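Local coordinates for putative translational inhibitor protein (Yersinia pestis, PDB 5V4D) that is of unknown function but belongs to the Rid (YjgF-like) family and is probably an enamine/imine deaminase working as a trimer, at residues 10-15 against 19-24; 47-52 against 84-89; 92-97 against 104-109. One frame throughout, in Å; residues are numbered along the deposited sequence.

Contact 1 of 3, residues 10-15 against 19-24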
ATOM      1  N   LYS A  10      17.468 -17.786  -3.942  1.00 20.23           N
ATOM      2  CA  LYS A  10      18.375 -17.697  -2.809  1.00 21.23           C
ATOM      3  C   LYS A  10      19.159 -16.385  -2.777  1.00 20.90           C
ATOM      4  O   LYS A  10      19.835 -16.109  -1.769  1.00 22.38           O
ATOM      5  CB  LYS A  10      19.365 -18.890  -2.813  1.00 24.72           C
ATOM      6  CG  LYS A  10      18.737 -20.242  -2.465  1.00 36.32           C
ATOM      7  CD  LYS A  10      17.907 -20.162  -1.188  1.00 40.56           C
ATOM      8  CE  LYS A  10      17.832 -21.504  -0.464  1.00 51.24           C
ATOM      9  NZ  LYS A  10      17.320 -22.592  -1.343  1.00 56.67           N
ATOM     10  N   ASN A  11      19.115 -15.572  -3.838  1.00 20.93           N
ATOM     11  CA  ASN A  11      19.787 -14.277  -3.806  1.00 18.96           C
ATOM     12  C   ASN A  11      18.981 -13.163  -3.152  1.00 18.36           C
ATOM     13  O   ASN A  11      19.486 -12.038  -3.043  1.00 20.04           O
ATOM     14  CB  ASN A  11      20.186 -13.868  -5.221  1.00 24.46           C
ATOM     15  CG  ASN A  11      21.261 -14.784  -5.770  1.00 32.07           C
ATOM     16  OD1 ASN A  11      22.153 -15.221  -5.025  1.00 37.57           O
ATOM     17  ND2 ASN A  11      21.150 -15.123  -7.026  1.00 33.23           N
ATOM     18  N   ALA A  12      17.758 -13.424  -2.701  1.00 17.43           N
ATOM     19  CA  ALA A  12      17.051 -12.522  -1.805  1.00 17.36           C
ATOM     20  C   ALA A  12      16.801 -13.252  -0.500  1.00 15.82           C
ATOM     21  O   ALA A  12      16.845 -14.484  -0.457  1.00 18.50           O
ATOM     22  CB  ALA A  12      15.707 -12.047  -2.394  1.00 18.02           C
ATOM     23  N   PRO A  13      16.508 -12.527   0.582  1.00 18.13           N
ATOM     24  CA  PRO A  13      16.315 -13.175   1.885  1.00 16.99           C
ATOM     25  C   PRO A  13      15.242 -14.245   1.837  1.00 18.08           C
ATOM     26  O   PRO A  13      14.174 -14.046   1.250  1.00 20.82           O
ATOM     27  CB  PRO A  13      15.872 -12.010   2.781  1.00 19.43           C
ATOM     28  CG  PRO A  13      16.568 -10.833   2.221  1.00 18.95           C
ATOM     29  CD  PRO A  13      16.495 -11.054   0.705  1.00 19.38           C
ATOM     30  N   SER A  14      15.507 -15.371   2.512  1.00 21.78           N
ATOM     31  CA  SER A  14      14.450 -16.356   2.678  1.00 21.20           C
ATOM     32  C   SER A  14      13.289 -15.753   3.457  1.00 23.05           C
ATOM     33  O   SER A  14      13.488 -14.977   4.392  1.00 30.00           O
ATOM     34  CB  SER A  14      14.975 -17.586   3.409  1.00 31.36           C
ATOM     35  OG  SER A  14      16.106 -18.087   2.727  1.00 39.22           O
ATOM     36  N   ALA A  15      12.079 -16.129   3.085  1.00 33.73           N
ATOM     37  CA  ALA A  15      10.905 -15.615   3.789  1.00 39.56           C
ATOM     38  C   ALA A  15      10.949 -15.994   5.279  1.00 46.87           C
ATOM     39  O   ALA A  15      11.098 -17.177   5.624  1.00 48.66           O
ATOM     40  CB  ALA A  15       9.635 -16.137   3.120  1.00 41.97           C
ATOM     41  N   TYR A  19       4.850 -16.145   3.552  1.00 24.24           N
ATOM     42  CA  TYR A  19       4.710 -15.279   2.396  1.00 21.97           C
ATOM     43  C   TYR A  19       5.693 -15.755   1.327  1.00 19.19           C
ATOM     44  O   TYR A  19       6.583 -16.579   1.579  1.00 25.34           O
ATOM     45  CB  TYR A  19       4.911 -13.790   2.750  1.00 21.01           C
ATOM     46  CG  TYR A  19       6.248 -13.449   3.378  1.00 22.95           C
ATOM     47  CD1 TYR A  19       7.323 -13.088   2.597  1.00 24.02           C
ATOM     48  CD2 TYR A  19       6.417 -13.467   4.771  1.00 35.93           C
ATOM     49  CE1 TYR A  19       8.540 -12.796   3.154  1.00 31.36           C
ATOM     50  CE2 TYR A  19       7.647 -13.163   5.343  1.00 38.70           C
ATOM     51  CZ  TYR A  19       8.708 -12.840   4.519  1.00 38.52           C
ATOM     52  OH  TYR A  19       9.955 -12.543   5.040  1.00 38.23           O
ATOM     53  N   SER A  20       5.454 -15.300   0.102  1.00 17.09           N
ATOM     54  CA  SER A  20       6.381 -15.531  -0.990  1.00 16.18           C
ATOM     55  C   SER A  20       7.196 -14.270  -1.257  1.00 16.28           C
ATOM     56  O   SER A  20       6.694 -13.161  -1.068  1.00 18.37           O
ATOM     57  CB  SER A  20       5.621 -15.905  -2.257  1.00 21.84           C
ATOM     58  OG  SER A  20       4.910 -17.140  -2.085  1.00 19.58           O
ATOM     59  N   GLN A  21       8.441 -14.441  -1.718  1.00 15.94           N
ATOM     60  CA  GLN A  21       9.239 -13.255  -2.093  1.00 16.12           C
ATOM     61  C   GLN A  21       8.505 -12.381  -3.108  1.00 16.73           C
ATOM     62  O   GLN A  21       8.519 -11.136  -3.008  1.00 17.20           O
ATOM     63  CB  GLN A  21      10.601 -13.677  -2.640  1.00 14.40           C
ATOM     64  CG  GLN A  21      11.479 -14.419  -1.620  1.00 15.59           C
ATOM     65  CD  GLN A  21      12.733 -14.986  -2.256  1.00 20.23           C
ATOM     66  OE1 GLN A  21      12.700 -15.358  -3.424  1.00 20.10           O
ATOM     67  NE2 GLN A  21      13.844 -15.077  -1.490  1.00 19.24           N
ATOM     68  N   ALA A  22       7.870 -13.002  -4.094  1.00 15.65           N
ATOM     69  CA  ALA A  22       7.026 -12.239  -4.999  1.00 16.02           C
ATOM     70  C   ALA A  22       6.057 -13.199  -5.662  1.00 17.60           C
ATOM     71  O   ALA A  22       6.260 -14.421  -5.649  1.00 16.97           O
ATOM     72  CB  ALA A  22       7.845 -11.514  -6.039  1.00 15.01           C
ATOM     73  N   ILE A  23       4.972 -12.628  -6.189  1.00 15.26           N
ATOM     74  CA  ILE A  23       3.946 -13.367  -6.927  1.00 13.85           C
ATOM     75  C   ILE A  23       3.764 -12.662  -8.261  1.00 15.80           C
ATOM     76  O   ILE A  23       3.650 -11.434  -8.292  1.00 16.42           O
ATOM     77  CB  ILE A  23       2.600 -13.387  -6.169  1.00 14.30           C
ATOM     78  CG1 ILE A  23       2.682 -14.237  -4.906  1.00 14.66           C
ATOM     79  CG2 ILE A  23       1.442 -13.867  -7.109  1.00 14.90           C
ATOM     80  CD1 ILE A  23       2.925 -15.711  -5.174  1.00 18.90           C
ATOM     81  N   CYS A  24       3.738 -13.424  -9.357  1.00 15.62           N
ATOM     82  CA  CYS A  24       3.400 -12.858 -10.658  1.00 17.53           C
ATOM     83  C   CYS A  24       1.973 -13.243 -11.004  1.00 21.71           C
ATOM     84  O   CYS A  24       1.585 -14.400 -10.846  1.00 20.43           O
ATOM     85  CB  CYS A  24       4.337 -13.370 -11.755  1.00 24.60           C
ATOM     86  SG  CYS A  24       6.033 -12.776 -11.519  1.00 29.51           S
TER

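Contact 2 of 3, residues 47-52 against 84-89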
ATOM      1  N   ASN A  47      22.972  -0.826  11.703  1.00 21.17           N
ATOM      2  CA  ASN A  47      21.993   0.240  11.935  1.00 20.94           C
ATOM      3  C   ASN A  47      22.472   1.564  11.328  1.00 23.54           C
ATOM      4  O   ASN A  47      22.878   2.509  12.030  1.00 26.59           O
ATOM      5  CB  ASN A  47      21.742   0.328  13.454  1.00 25.19           C
ATOM      6  CG  ASN A  47      20.624   1.277  13.822  1.00 35.89           C
ATOM      7  OD1 ASN A  47      20.831   2.199  14.615  1.00 40.63           O
ATOM      8  ND2 ASN A  47      19.428   1.033  13.299  1.00 25.70           N
ATOM      9  N   ASP A  48      22.437   1.621  10.002  1.00 16.96           N
ATOM     10  CA  ASP A  48      22.937   2.735   9.196  1.00 16.11           C
ATOM     11  C   ASP A  48      21.987   2.846   8.001  1.00 17.15           C
ATOM     12  O   ASP A  48      21.849   1.875   7.244  1.00 18.05           O
ATOM     13  CB  ASP A  48      24.374   2.420   8.767  1.00 19.94           C
ATOM     14  CG  ASP A  48      24.986   3.403   7.775  1.00 25.58           C
ATOM     15  OD1 ASP A  48      26.202   3.702   7.929  1.00 36.73           O
ATOM     16  OD2 ASP A  48      24.381   3.811   6.792  1.00 23.47           O
ATOM     17  N   ILE A  49      21.273   3.978   7.885  1.00 15.96           N
ATOM     18  CA  ILE A  49      20.227   4.073   6.864  1.00 14.96           C
ATOM     19  C   ILE A  49      20.790   3.879   5.453  1.00 15.10           C
ATOM     20  O   ILE A  49      20.117   3.300   4.602  1.00 15.78           O
ATOM     21  CB  ILE A  49      19.454   5.403   7.010  1.00 15.64           C
ATOM     22  CG1 ILE A  49      18.279   5.450   6.033  1.00 17.63           C
ATOM     23  CG2 ILE A  49      20.367   6.646   6.785  1.00 19.25           C
ATOM     24  CD1 ILE A  49      17.125   4.475   6.417  1.00 18.96           C
ATOM     25  N   GLU A  50      22.017   4.351   5.187  1.00 16.67           N
ATOM     26  CA  GLU A  50      22.576   4.204   3.836  1.00 16.65           C
ATOM     27  C   GLU A  50      22.873   2.744   3.522  1.00 18.35           C
ATOM     28  O   GLU A  50      22.479   2.229   2.458  1.00 17.21           O
ATOM     29  CB  GLU A  50      23.836   5.079   3.681  1.00 18.20           C
ATOM     30  CG  GLU A  50      23.480   6.562   3.854  1.00 19.66           C
ATOM     31  CD  GLU A  50      24.639   7.533   3.680  1.00 29.48           C
ATOM     32  OE1 GLU A  50      24.486   8.710   4.112  1.00 32.06           O
ATOM     33  OE2 GLU A  50      25.690   7.136   3.116  1.00 36.13           O
ATOM     34  N   LYS A  51      23.562   2.049   4.432  1.00 15.67           N
ATOM     35  CA  LYS A  51      23.848   0.625   4.204  1.00 15.31           C
ATOM     36  C   LYS A  51      22.557  -0.179   4.072  1.00 16.91           C
ATOM     37  O   LYS A  51      22.459  -1.089   3.225  1.00 16.12           O
ATOM     38  CB  LYS A  51      24.712   0.087   5.341  1.00 16.41           C
ATOM     39  CG  LYS A  51      26.142   0.606   5.270  1.00 20.50           C
ATOM     40  CD  LYS A  51      26.926   0.168   6.483  1.00 22.30           C
ATOM     41  CE  LYS A  51      28.350   0.755   6.469  1.00 24.42           C
ATOM     42  NZ  LYS A  51      29.045   0.360   7.721  1.00 26.10           N
ATOM     43  N   GLN A  52      21.538   0.175   4.867  1.00 16.16           N
ATOM     44  CA  GLN A  52      20.293  -0.592   4.825  1.00 16.25           C
ATOM     45  C   GLN A  52      19.533  -0.346   3.536  1.00 14.73           C
ATOM     46  O   GLN A  52      18.973  -1.291   2.955  1.00 15.67           O
ATOM     47  CB  GLN A  52      19.410  -0.279   6.048  1.00 15.11           C
ATOM     48  CG  GLN A  52      20.014  -0.814   7.342  1.00 15.09           C
ATOM     49  CD  GLN A  52      19.019  -0.907   8.478  1.00 16.71           C
ATOM     50  OE1 GLN A  52      17.850  -0.556   8.338  1.00 15.68           O
ATOM     51  NE2 GLN A  52      19.487  -1.425   9.609  1.00 19.67           N
ATOM     52  N   ILE A  84      11.260   9.885   9.347  1.00 13.80           N
ATOM     53  CA  ILE A  84      11.043  10.687   8.130  1.00 13.69           C
ATOM     54  C   ILE A  84      12.269  11.519   7.797  1.00 14.87           C
ATOM     55  O   ILE A  84      12.493  11.855   6.629  1.00 16.94           O
ATOM     56  CB  ILE A  84       9.765  11.558   8.301  1.00 15.81           C
ATOM     57  CG1 ILE A  84       9.218  12.048   6.970  1.00 16.09           C
ATOM     58  CG2 ILE A  84       9.986  12.792   9.161  1.00 16.07           C
ATOM     59  CD1 ILE A  84       8.650  10.903   6.106  1.00 17.60           C
ATOM     60  N   ASN A  85      13.084  11.854   8.796  1.00 17.43           N
ATOM     61  CA  ASN A  85      14.297  12.620   8.518  1.00 14.81           C
ATOM     62  C   ASN A  85      15.373  11.806   7.820  1.00 17.05           C
ATOM     63  O   ASN A  85      16.386  12.385   7.405  1.00 18.53           O
ATOM     64  CB  ASN A  85      14.817  13.215   9.809  1.00 16.28           C
ATOM     65  CG  ASN A  85      13.835  14.189  10.416  1.00 23.02           C
ATOM     66  OD1 ASN A  85      13.308  15.065   9.736  1.00 23.30           O
ATOM     67  ND2 ASN A  85      13.550  14.008  11.697  1.00 27.53           N
ATOM     68  N   ASN A  86      15.166  10.493   7.657  1.00 15.08           N
ATOM     69  CA  ASN A  86      16.081   9.664   6.886  1.00 18.03           C
ATOM     70  C   ASN A  86      15.711   9.661   5.407  1.00 14.36           C
ATOM     71  O   ASN A  86      16.398   9.010   4.605  1.00 15.83           O
ATOM     72  CB  ASN A  86      16.086   8.239   7.448  1.00 16.28           C
ATOM     73  CG  ASN A  86      16.978   8.107   8.663  1.00 16.08           C
ATOM     74  OD1 ASN A  86      17.902   8.909   8.863  1.00 20.95           O
ATOM     75  ND2 ASN A  86      16.765   7.049   9.446  1.00 17.23           N
ATOM     76  N   SER A  87      14.636  10.366   5.035  1.00 15.13           N
ATOM     77  CA  SER A  87      14.131  10.308   3.655  1.00 14.58           C
ATOM     78  C   SER A  87      15.185  10.740   2.655  1.00 15.13           C
ATOM     79  O   SER A  87      15.314  10.121   1.593  1.00 17.10           O
ATOM     80  CB  SER A  87      12.902  11.194   3.477  1.00 19.29           C
ATOM     81  OG  SER A  87      11.809  10.697   4.229  1.00 25.90           O
ATOM     82  N   SER A  88      15.938  11.796   2.962  1.00 16.26           N
ATOM     83  CA  SER A  88      16.899  12.271   1.966  1.00 16.66           C
ATOM     84  C   SER A  88      18.006  11.257   1.720  1.00 16.18           C
ATOM     85  O   SER A  88      18.396  11.016   0.566  1.00 17.35           O
ATOM     86  CB  SER A  88      17.480  13.600   2.402  1.00 20.40           C
ATOM     87  OG  SER A  88      16.451  14.563   2.215  1.00 26.94           O
ATOM     88  N   GLN A  89      18.525  10.643   2.788  1.00 15.75           N
ATOM     89  CA  GLN A  89      19.570   9.645   2.599  1.00 15.73           C
ATOM     90  C   GLN A  89      19.047   8.436   1.837  1.00 14.58           C
ATOM     91  O   GLN A  89      19.772   7.859   1.021  1.00 17.71           O
ATOM     92  CB  GLN A  89      20.139   9.205   3.938  1.00 15.92           C
ATOM     93  CG  GLN A  89      21.087  10.269   4.482  1.00 17.37           C
ATOM     94  CD  GLN A  89      21.393  10.020   5.941  1.00 19.48           C
ATOM     95  OE1 GLN A  89      20.584  10.373   6.839  1.00 24.61           O
ATOM     96  NE2 GLN A  89      22.534   9.403   6.203  1.00 21.08           N
TER

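Contact 3 of 3, residues 92-97 against 104-109. With CA (calcium ion), chain H; ACY (acetic acid), chain G.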
ATOM      1  N   ASP A  92      18.737   9.582  -1.858  1.00 15.00           N
ATOM      2  CA  ASP A  92      20.014   9.763  -2.553  1.00 14.50           C
ATOM      3  C   ASP A  92      20.480   8.450  -3.172  1.00 15.90           C
ATOM      4  O   ASP A  92      21.042   8.445  -4.282  1.00 17.20           O
ATOM      5  CB  ASP A  92      21.046  10.301  -1.567  1.00 15.45           C
ATOM      6  CG  ASP A  92      22.143  11.085  -2.238  1.00 16.01           C
ATOM      7  OD1 ASP A  92      22.172  11.194  -3.514  1.00 18.18           O
ATOM      8  OD2 ASP A  92      22.980  11.572  -1.449  1.00 22.16           O
ATOM      9  N   ILE A  93      20.258   7.332  -2.479  1.00 14.70           N
ATOM     10  CA  ILE A  93      20.680   6.019  -2.984  1.00 14.00           C
ATOM     11  C   ILE A  93      19.634   5.395  -3.909  1.00 14.79           C
ATOM     12  O   ILE A  93      19.959   4.725  -4.899  1.00 16.85           O
ATOM     13  CB  ILE A  93      20.983   5.120  -1.775  1.00 17.21           C
ATOM     14  CG1 ILE A  93      22.188   5.682  -0.992  1.00 18.01           C
ATOM     15  CG2 ILE A  93      21.192   3.620  -2.205  1.00 19.15           C
ATOM     16  CD1 ILE A  93      22.348   5.068   0.411  1.00 18.88           C
ATOM     17  N   TYR A  94      18.366   5.534  -3.539  1.00 15.64           N
ATOM     18  CA  TYR A  94      17.285   5.062  -4.389  1.00 13.82           C
ATOM     19  C   TYR A  94      17.385   5.655  -5.785  1.00 15.39           C
ATOM     20  O   TYR A  94      17.168   4.963  -6.789  1.00 16.45           O
ATOM     21  CB  TYR A  94      15.978   5.433  -3.697  1.00 14.49           C
ATOM     22  CG  TYR A  94      14.659   5.086  -4.333  1.00 12.90           C
ATOM     23  CD1 TYR A  94      13.866   4.080  -3.777  1.00 15.48           C
ATOM     24  CD2 TYR A  94      14.146   5.851  -5.389  1.00 19.14           C
ATOM     25  CE1 TYR A  94      12.621   3.797  -4.310  1.00 15.72           C
ATOM     26  CE2 TYR A  94      12.911   5.565  -5.925  1.00 18.58           C
ATOM     27  CZ  TYR A  94      12.158   4.548  -5.371  1.00 16.47           C
ATOM     28  OH  TYR A  94      10.919   4.266  -5.920  1.00 16.28           O
ATOM     29  N   ALA A  95      17.735   6.939  -5.871  1.00 14.07           N
ATOM     30  CA  ALA A  95      17.889   7.580  -7.173  1.00 14.23           C
ATOM     31  C   ALA A  95      18.993   6.922  -7.985  1.00 15.53           C
ATOM     32  O   ALA A  95      18.851   6.757  -9.195  1.00 17.97           O
ATOM     33  CB  ALA A  95      18.203   9.069  -6.969  1.00 13.93           C
ATOM     34  N   ASP A  96      20.114   6.586  -7.337  1.00 16.18           N
ATOM     35  CA  ASP A  96      21.213   5.908  -8.010  1.00 17.41           C
ATOM     36  C   ASP A  96      20.719   4.628  -8.656  1.00 15.41           C
ATOM     37  O   ASP A  96      21.043   4.331  -9.816  1.00 17.88           O
ATOM     38  CB  ASP A  96      22.335   5.578  -7.031  1.00 19.50           C
ATOM     39  CG  ASP A  96      22.939   6.803  -6.326  1.00 21.19           C
ATOM     40  OD1 ASP A  96      22.676   7.959  -6.710  1.00 18.77           O
ATOM     41  OD2 ASP A  96      23.705   6.525  -5.359  1.00 23.12           O
ATOM     42  N   TYR A  97      19.947   3.853  -7.904  1.00 14.81           N
ATOM     43  CA  TYR A  97      19.452   2.568  -8.395  1.00 16.56           C
ATOM     44  C   TYR A  97      18.563   2.762  -9.610  1.00 17.05           C
ATOM     45  O   TYR A  97      18.637   1.994 -10.587  1.00 18.08           O
ATOM     46  CB  TYR A  97      18.654   1.876  -7.269  1.00 14.68           C
ATOM     47  CG  TYR A  97      18.086   0.532  -7.650  1.00 17.37           C
ATOM     48  CD1 TYR A  97      18.934  -0.564  -7.882  1.00 17.30           C
ATOM     49  CD2 TYR A  97      16.703   0.353  -7.776  1.00 16.56           C
ATOM     50  CE1 TYR A  97      18.409  -1.814  -8.236  1.00 20.44           C
ATOM     51  CE2 TYR A  97      16.169  -0.874  -8.102  1.00 19.02           C
ATOM     52  CZ  TYR A  97      17.030  -1.961  -8.340  1.00 20.25           C
ATOM     53  OH  TYR A  97      16.479  -3.179  -8.702  1.00 17.78           O
ATOM     54  N   PRO A 104       9.588   5.224 -10.885  1.00 17.83           N
ATOM     55  CA  PRO A 104       8.271   4.724 -10.489  1.00 16.12           C
ATOM     56  C   PRO A 104       7.463   5.795  -9.765  1.00 14.10           C
ATOM     57  O   PRO A 104       8.008   6.720  -9.147  1.00 16.38           O
ATOM     58  CB  PRO A 104       8.616   3.568  -9.544  1.00 14.67           C
ATOM     59  CG  PRO A 104       9.992   3.113  -9.993  1.00 15.18           C
ATOM     60  CD  PRO A 104      10.695   4.403 -10.344  1.00 15.59           C
ATOM     61  N   ALA A 105       6.141   5.635  -9.806  1.00 15.25           N
ATOM     62  CA  ALA A 105       5.294   6.320  -8.819  1.00 15.98           C
ATOM     63  C   ALA A 105       5.659   5.828  -7.410  1.00 17.99           C
ATOM     64  O   ALA A 105       6.255   4.767  -7.239  1.00 15.71           O
ATOM     65  CB  ALA A 105       3.820   6.050  -9.115  1.00 17.94           C
ATOM     66  N   ARG A 106       5.309   6.618  -6.383  1.00 14.10           N
ATOM     67  CA  ARG A 106       5.876   6.319  -5.058  1.00 15.01           C
ATOM     68  C   ARG A 106       5.028   6.941  -3.970  1.00 14.96           C
ATOM     69  O   ARG A 106       4.385   7.962  -4.186  1.00 14.75           O
ATOM     70  CB  ARG A 106       7.298   6.865  -4.939  1.00 14.33           C
ATOM     71  CG  ARG A 106       8.032   6.223  -3.773  1.00 16.47           C
ATOM     72  CD  ARG A 106       9.484   6.645  -3.864  1.00 18.20           C
ATOM     73  NE  ARG A 106       9.579   8.039  -3.432  1.00 20.95           N
ATOM     74  CZ  ARG A 106      10.717   8.680  -3.228  1.00 28.73           C
ATOM     75  NH1 ARG A 106      11.882   8.057  -3.447  1.00 24.84           N
ATOM     76  NH2 ARG A 106      10.672   9.941  -2.820  1.00 28.17           N
ATOM     77  N   SER A 107       4.979   6.278  -2.817  1.00 15.14           N
ATOM     78  CA  SER A 107       4.568   6.924  -1.568  1.00 14.07           C
ATOM     79  C   SER A 107       5.623   6.648  -0.510  1.00 14.89           C
ATOM     80  O   SER A 107       6.204   5.566  -0.489  1.00 15.51           O
ATOM     81  CB  SER A 107       3.215   6.395  -1.090  1.00 19.63           C
ATOM     82  OG  SER A 107       2.208   6.720  -2.073  1.00 20.77           O
ATOM     83  N   THR A 108       5.779   7.586   0.434  1.00 15.35           N
ATOM     84  CA  THR A 108       6.730   7.482   1.537  1.00 14.51           C
ATOM     85  C   THR A 108       5.978   7.846   2.800  1.00 16.45           C
ATOM     86  O   THR A 108       5.329   8.899   2.847  1.00 18.60           O
ATOM     87  CB  THR A 108       7.917   8.449   1.372  1.00 15.52           C
ATOM     88  OG1 THR A 108       8.600   8.153   0.152  1.00 20.30           O
ATOM     89  CG2 THR A 108       8.901   8.298   2.600  1.00 17.81           C
ATOM     90  N   VAL A 109       6.071   6.999   3.820  1.00 13.59           N
ATOM     91  CA  VAL A 109       5.425   7.284   5.106  1.00 12.70           C
ATOM     92  C   VAL A 109       6.349   6.872   6.240  1.00 14.45           C
ATOM     93  O   VAL A 109       7.158   5.954   6.094  1.00 15.44           O
ATOM     94  CB  VAL A 109       4.059   6.549   5.263  1.00 16.06           C
ATOM     95  CG1 VAL A 109       3.052   7.038   4.181  1.00 16.16           C
ATOM     96  CG2 VAL A 109       4.191   5.033   5.214  1.00 18.97           C
TER
HETATM   97 CA    CA H 202      22.746   9.924  -5.383  1.00 18.38          CA
HETATM   98  C   ACY G 201       6.502  10.105  -1.927  1.00 37.31           C
HETATM   99  O   ACY G 201       5.901  10.448  -0.868  1.00 37.80           O
HETATM  100  OXT ACY G 201       7.505   9.337  -2.004  1.00 26.73           O
HETATM  101  CH3 ACY G 201       5.950  10.634  -3.232  1.00 26.76           C
HETATM  102  O   HOH W   1      10.132   6.230  -7.484  1.00 16.26           O
HETATM  103  O   HOH W   2      24.211   8.720  -3.927  1.00 25.08           O

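Contact 1 of 3, residues 10-15 against 19-24
Q21 reaches across to the carbonyl of P13, and its side chain is the main polar tie between 10-15 and 19-24. From CB it sets out with CG anti to the carbonyl carbon (chi1 -63°) and then runs extended. Q21 CG passes 4.0 Å from P13 O, and Q21 CD comes within 4.2 Å of A12 CB. At the tip, Q21 NE2 donates to P13 O at 2.9 Å along a nearly straight N-H line of 168°. The acceptor lies in the plane of the Q21 amide, yet the amide nitrogen sits above the carbonyl plane of P13, well off the lone-pair directions. A12 CB stands 3.7 Å from Q21 NE2. The other end of the amide, OE1, takes a hydrogen bond from T9 N, so both ends are held and the rotation of the group is fixed. The methyl of A15 lies over one face of the Y19 ring, displaced toward its rim: a CH-pi contact with CB 3.8 Å from the ring centroid. Beyond this ring, Y19 OH is hydrogen-bonded to I16 N, and the ring packs on R106 of a neighbouring subunit. A12 and P13 pack on helix 49-66, at V63 and N59. The Q21 bond and A15-Y19 contact tie the loop after strand 5-7 to the residues entering strand 22-25, beside the subunit boundary, consistent with the inter-subunit clefts of YjgF-like trimers.

Contact 2 of 3, residues 47-52 against 84-89
With chi1 at -175°, CG1 of I49 is anti to its own backbone N, which sends that branch toward N86 and puts CG2 on the side of Q89. Across the gap, Q89 has CG anti to the carbonyl carbon (chi1 -77°) and an extended chain that lays its amide against I49 CG2, with NE2 facing E50 OE1. CG1 of I49 meets N86 CB at 3.8 Å, while CD1 touches both CB and ND2 of the asparagine. The other branch, I49 CG2, lies 3.6 Å from Q89 NE2 and about as far from CD; the isoleucine thus packs with one branch on N86 and the other on Q89. I49 continues inward to V90, L119 and V120. Here the first turn of helix 49-66 packs against the 3-10 turn 84-86 and the start of helix 87-98, joining the two helices of this alpha-beta fold near their N-terminal ends. D48 is the N-cap of the first helix: its OD2 accepts from K51 N at 3.1 Å, from above the carboxylate plane, and more weakly from E50 N. One polar bond crosses between the segments, from Q89 NE2 to E50 OE1, 2.9 Å long and almost straight at 174°. E50 OE1 is approached on its anti side, somewhat out of the carboxylate plane, whereas the oxygen lies in the plane of the Q89 amide; the two flat groups stand nearly perpendicular. At the start of the second helix S87 OG and S87 N both donate to I84 O, closing the short turn that carries N86 toward I49.

Contact 3 of 3, residues 92-97 against 104-109
A cation-pi contact joins Y94 to R106: the guanidinium carbon CZ lies 5.0 Å from the ring centroid, 21° off the ring normal. R106 NH1 does the touching, 3.7 Å from Y94 CE2 and offset toward the rim, with the guanidinium plane steeply inclined to the ring instead of lying flat on it. The arginine gets there through a bend at chi3 (75°), which turns the group back over the tyrosine while its aliphatic part passes the phenol end; R106 CD is 3.5 Å from Y94 OH. N91 accepts a hydrogen bond from the same NH1.

Among the hydrogen bonds, the phenol has two different partners. Y94 OH donates to a water that sits in the plane of the ring at its edge, and this water in turn donates a hydrogen bond to P104 O, 2.7 Å away; T77 is the hydroxyl's other partner. An acetic acid molecule, probably from the crystallisation liquor, is gripped by the strand: R106 NE gives its OXT a bond of 2.8 Å, weakly backed by NH2, and T108 OG1 meets the same oxygen at 2.7 Å.

The calcium sits on the exposed side of the helix. D92 contributes its backbone O and OD1, and D96 adds OD1 at 2.4 Å from the calcium; a water ligand also donates to D96 OD2, and two further ligand atoms come from outside the two segments.

The helix and strand belong to the beta-alpha-beta unit 74-81, 87-98, 105-110. The strand borders a neighbouring subunit, and an arginine holding a carboxyl group in such an inter-subunit cleft is consistent with the ligand pocket of Rid proteins.

In the fold
The three contacts follow one another along the chain, each closing before the next opens. Contacts 2 and 3 are neighbours, with centres about 12 Å apart: both use helix 87-98, and they touch where I93 packs on E50 and T108 on S87. Contact 1 lies on the opposite side of the chain's centre, its centre about 24 Å from that of contact 2 and 21 Å from that of contact 3. It reaches the same mixed sheet as contact 3, through strand 22-25, whereas contact 3 uses one of the two outermost strands, 105-110. Assembly brings the distant ends together: in the trimer, the contact 1 region of one subunit meets the contact 3 region of another.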